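Local coordinates for tryptophan synthase alpha-subunit (Pyrococcus furiosus, PDB 1GEQ), which catalyses the aldol cleavage of indoleglycerol phosphate to indole and glyceraldehyde 3-phosphate, as the alpha subunit of tryptophan synthase, at residues 13-18 with 52-57. Sequence-based numbering, arbitrary orientation.
Sequences AGDPDK and QESHYR
Asp15 and Arg57 form a two-pronged salt bridge that ties a loop to a helix. The guanidinium group comes side-on, with NE and NH2 each taking one carboxylate oxygen. Arg57 NE donates to Asp15 OD2 at 2.9 Å, in an almost straight bond with the acceptor in the guanidinium plane. Arg57 NH2 donates to Asp15 OD1, also at 2.9 Å. This bond is more bent, at 151°, and its acceptor is tilted from the guanidinium plane. Asp15 OD1 uses its syn lone pair, whereas OD2 is met on the syn side but out of the carboxylate plane. The two flat groups are not coplanar; their planes stand 40° apart.

The Asp15 side chain extends from the loop toward the helix, with chi1 at 179° setting CG anti to the backbone N. The Arg57 chain bends at chi3 (-66°) and folds back along its helix. One guanidinium face thus lies over Glu53 O and Ser54 CA. Asp15 OD1 also touches Ser54 CB at 3.2 Å. The hydroxyl of Ser54 is engaged apart from the carboxylate, bonded to Ile51 O and Thr12 OG1.

The paired oxygens and nitrogens limit rotation of both groups. Without the guanidinium, as with an alanine at Arg57, the buried Asp15 carboxylate would probably lose its charge partner and be freer to turn.

In this TIM barrel the loop, with a cis peptide between Asp15 and Pro16, leaves the first strand, 6-12, and leads into helix 18-28, with Asp17 at its N-cap. Its partner, helix 49-60, follows the second strand, 35-38, and the active-site residue Asp47. Helix 221-230 lies against the loop as well, with Ile227 touching both Asp15 and Pro16.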
ATOM      1  N   ALA A  13       0.415  -6.763  -7.670  1.00 21.59           N
ATOM      2  CA  ALA A  13       1.459  -7.490  -8.394  1.00 23.62           C
ATOM      3  C   ALA A  13       0.834  -8.530  -9.329  1.00 26.07           C
ATOM      4  O   ALA A  13      -0.070  -9.271  -8.938  1.00 24.04           O
ATOM      5  CB  ALA A  13       2.407  -8.178  -7.406  1.00 25.41           C
ATOM      6  N   GLY A  14       1.311  -8.562 -10.571  1.00 27.68           N
ATOM      7  CA  GLY A  14       0.810  -9.528 -11.538  1.00 29.33           C
ATOM      8  C   GLY A  14      -0.478  -9.159 -12.245  1.00 29.98           C
ATOM      9  O   GLY A  14      -1.099 -10.007 -12.887  1.00 32.42           O
ATOM     10  N   ASP A  15      -0.885  -7.897 -12.146  1.00 29.35           N
ATOM     11  CA  ASP A  15      -2.115  -7.432 -12.792  1.00 28.34           C
ATOM     12  C   ASP A  15      -1.788  -6.455 -13.923  1.00 28.89           C
ATOM     13  O   ASP A  15      -1.456  -5.298 -13.664  1.00 29.18           O
ATOM     14  CB  ASP A  15      -3.012  -6.738 -11.756  1.00 28.13           C
ATOM     15  CG  ASP A  15      -4.300  -6.195 -12.354  1.00 27.77           C
ATOM     16  OD1 ASP A  15      -4.945  -5.357 -11.692  1.00 31.02           O
ATOM     17  OD2 ASP A  15      -4.677  -6.602 -13.472  1.00 25.20           O
ATOM     18  N   PRO A  16      -1.902  -6.890 -15.193  1.00 30.37           N
ATOM     19  CA  PRO A  16      -2.299  -8.200 -15.736  1.00 30.55           C
ATOM     20  C   PRO A  16      -1.213  -9.278 -15.720  1.00 32.33           C
ATOM     21  O   PRO A  16      -1.511 -10.468 -15.851  1.00 34.43           O
ATOM     22  CB  PRO A  16      -2.726  -7.853 -17.157  1.00 29.57           C
ATOM     23  CG  PRO A  16      -1.710  -6.826 -17.530  1.00 30.34           C
ATOM     24  CD  PRO A  16      -1.713  -5.925 -16.296  1.00 29.53           C
ATOM     25  N   ASP A  17       0.043  -8.863 -15.596  1.00 32.15           N
ATOM     26  CA  ASP A  17       1.166  -9.796 -15.556  1.00 33.13           C
ATOM     27  C   ASP A  17       2.364  -9.137 -14.870  1.00 31.56           C
ATOM     28  O   ASP A  17       2.414  -7.917 -14.751  1.00 29.49           O
ATOM     29  CB  ASP A  17       1.519 -10.278 -16.979  1.00 33.39           C
ATOM     30  CG  ASP A  17       1.672  -9.145 -17.973  1.00 33.86           C
ATOM     31  OD1 ASP A  17       2.664  -8.394 -17.887  1.00 36.62           O
ATOM     32  OD2 ASP A  17       0.794  -9.003 -18.847  1.00 37.13           O
ATOM     33  N   LYS A  18       3.326  -9.939 -14.418  1.00 31.99           N
ATOM     34  CA  LYS A  18       4.481  -9.402 -13.702  1.00 33.55           C
ATOM     35  C   LYS A  18       5.305  -8.377 -14.475  1.00 34.22           C
ATOM     36  O   LYS A  18       5.860  -7.453 -13.876  1.00 31.06           O
ATOM     37  CB  LYS A  18       5.392 -10.536 -13.220  1.00 34.93           C
ATOM     38  CG  LYS A  18       6.150 -11.262 -14.314  1.00 39.91           C
ATOM     39  CD  LYS A  18       7.126 -12.271 -13.716  1.00 42.59           C
ATOM     40  CE  LYS A  18       8.034 -12.840 -14.798  1.00 44.09           C
ATOM     41  NZ  LYS A  18       9.002 -13.825 -14.247  1.00 48.23           N
ATOM     42  N   GLN A  52     -10.436  -5.945  -5.147  1.00 21.94           N
ATOM     43  CA  GLN A  52     -10.706  -7.383  -5.130  1.00 24.19           C
ATOM     44  C   GLN A  52     -10.621  -7.941  -6.556  1.00 23.68           C
ATOM     45  O   GLN A  52     -10.035  -8.998  -6.790  1.00 25.59           O
ATOM     46  CB  GLN A  52     -12.101  -7.671  -4.543  1.00 26.34           C
ATOM     47  CG  GLN A  52     -12.279  -7.300  -3.059  1.00 29.15           C
ATOM     48  CD  GLN A  52     -13.681  -7.622  -2.547  1.00 35.74           C
ATOM     49  OE1 GLN A  52     -13.987  -7.437  -1.370  1.00 34.77           O
ATOM     50  NE2 GLN A  52     -14.535  -8.104  -3.439  1.00 36.33           N
ATOM     51  N   GLU A  53     -11.204  -7.227  -7.510  1.00 25.05           N
ATOM     52  CA  GLU A  53     -11.185  -7.663  -8.902  1.00 27.11           C
ATOM     53  C   GLU A  53      -9.773  -7.735  -9.478  1.00 27.76           C
ATOM     54  O   GLU A  53      -9.515  -8.526 -10.389  1.00 26.10           O
ATOM     55  CB  GLU A  53     -12.062  -6.740  -9.756  1.00 29.89           C
ATOM     56  CG  GLU A  53     -13.548  -6.849  -9.429  1.00 35.55           C
ATOM     57  CD  GLU A  53     -14.418  -5.919 -10.257  1.00 38.58           C
ATOM     58  OE1 GLU A  53     -15.659  -6.020 -10.154  1.00 44.42           O
ATOM     59  OE2 GLU A  53     -13.874  -5.086 -11.012  1.00 43.33           O
ATOM     60  N   SER A  54      -8.854  -6.923  -8.949  1.00 25.05           N
ATOM     61  CA  SER A  54      -7.478  -6.936  -9.439  1.00 24.19           C
ATOM     62  C   SER A  54      -6.776  -8.176  -8.911  1.00 23.28           C
ATOM     63  O   SER A  54      -5.975  -8.791  -9.625  1.00 22.23           O
ATOM     64  CB  SER A  54      -6.721  -5.673  -9.004  1.00 27.49           C
ATOM     65  OG  SER A  54      -6.565  -5.633  -7.595  1.00 31.13           O
ATOM     66  N   HIS A  55      -7.067  -8.542  -7.665  1.00 21.88           N
ATOM     67  CA  HIS A  55      -6.470  -9.740  -7.084  1.00 24.27           C
ATOM     68  C   HIS A  55      -6.900 -10.949  -7.926  1.00 26.73           C
ATOM     69  O   HIS A  55      -6.103 -11.831  -8.219  1.00 24.98           O
ATOM     70  CB  HIS A  55      -6.947  -9.962  -5.642  1.00 24.83           C
ATOM     71  CG  HIS A  55      -6.245  -9.124  -4.621  1.00 26.62           C
ATOM     72  ND1 HIS A  55      -5.666  -9.655  -3.490  1.00 26.05           N
ATOM     73  CD2 HIS A  55      -6.051  -7.783  -4.547  1.00 29.51           C
ATOM     74  CE1 HIS A  55      -5.149  -8.684  -2.761  1.00 27.14           C
ATOM     75  NE2 HIS A  55      -5.368  -7.538  -3.379  1.00 28.25           N
ATOM     76  N   TYR A  56      -8.179 -10.980  -8.286  1.00 29.77           N
ATOM     77  CA  TYR A  56      -8.738 -12.067  -9.086  1.00 33.13           C
ATOM     78  C   TYR A  56      -8.078 -12.147 -10.465  1.00 32.46           C
ATOM     79  O   TYR A  56      -7.737 -13.233 -10.933  1.00 33.26           O
ATOM     80  CB  TYR A  56     -10.250 -11.867  -9.226  1.00 40.82           C
ATOM     81  CG  TYR A  56     -10.967 -11.777  -7.894  1.00 50.00           C
ATOM     82  CD1 TYR A  56     -12.220 -11.169  -7.795  1.00 53.95           C
ATOM     83  CD2 TYR A  56     -10.387 -12.285  -6.728  1.00 52.93           C
ATOM     84  CE1 TYR A  56     -12.872 -11.065  -6.567  1.00 57.27           C
ATOM     85  CE2 TYR A  56     -11.028 -12.186  -5.500  1.00 57.20           C
ATOM     86  CZ  TYR A  56     -12.268 -11.576  -5.426  1.00 58.47           C
ATOM     87  OH  TYR A  56     -12.900 -11.478  -4.207  1.00 60.93           O
ATOM     88  N   ARG A  57      -7.889 -11.002 -11.114  1.00 32.05           N
ATOM     89  CA  ARG A  57      -7.254 -10.979 -12.426  1.00 30.37           C
ATOM     90  C   ARG A  57      -5.850 -11.556 -12.330  1.00 31.28           C
ATOM     91  O   ARG A  57      -5.493 -12.459 -13.087  1.00 31.59           O
ATOM     92  CB  ARG A  57      -7.166  -9.550 -12.973  1.00 31.37           C
ATOM     93  CG  ARG A  57      -8.467  -8.963 -13.478  1.00 33.18           C
ATOM     94  CD  ARG A  57      -8.203  -7.746 -14.363  1.00 32.36           C
ATOM     95  NE  ARG A  57      -7.622  -6.638 -13.614  1.00 31.02           N
ATOM     96  CZ  ARG A  57      -8.330  -5.744 -12.926  1.00 30.57           C
ATOM     97  NH1 ARG A  57      -9.652  -5.827 -12.899  1.00 29.40           N
ATOM     98  NH2 ARG A  57      -7.717  -4.781 -12.255  1.00 26.23           N
TER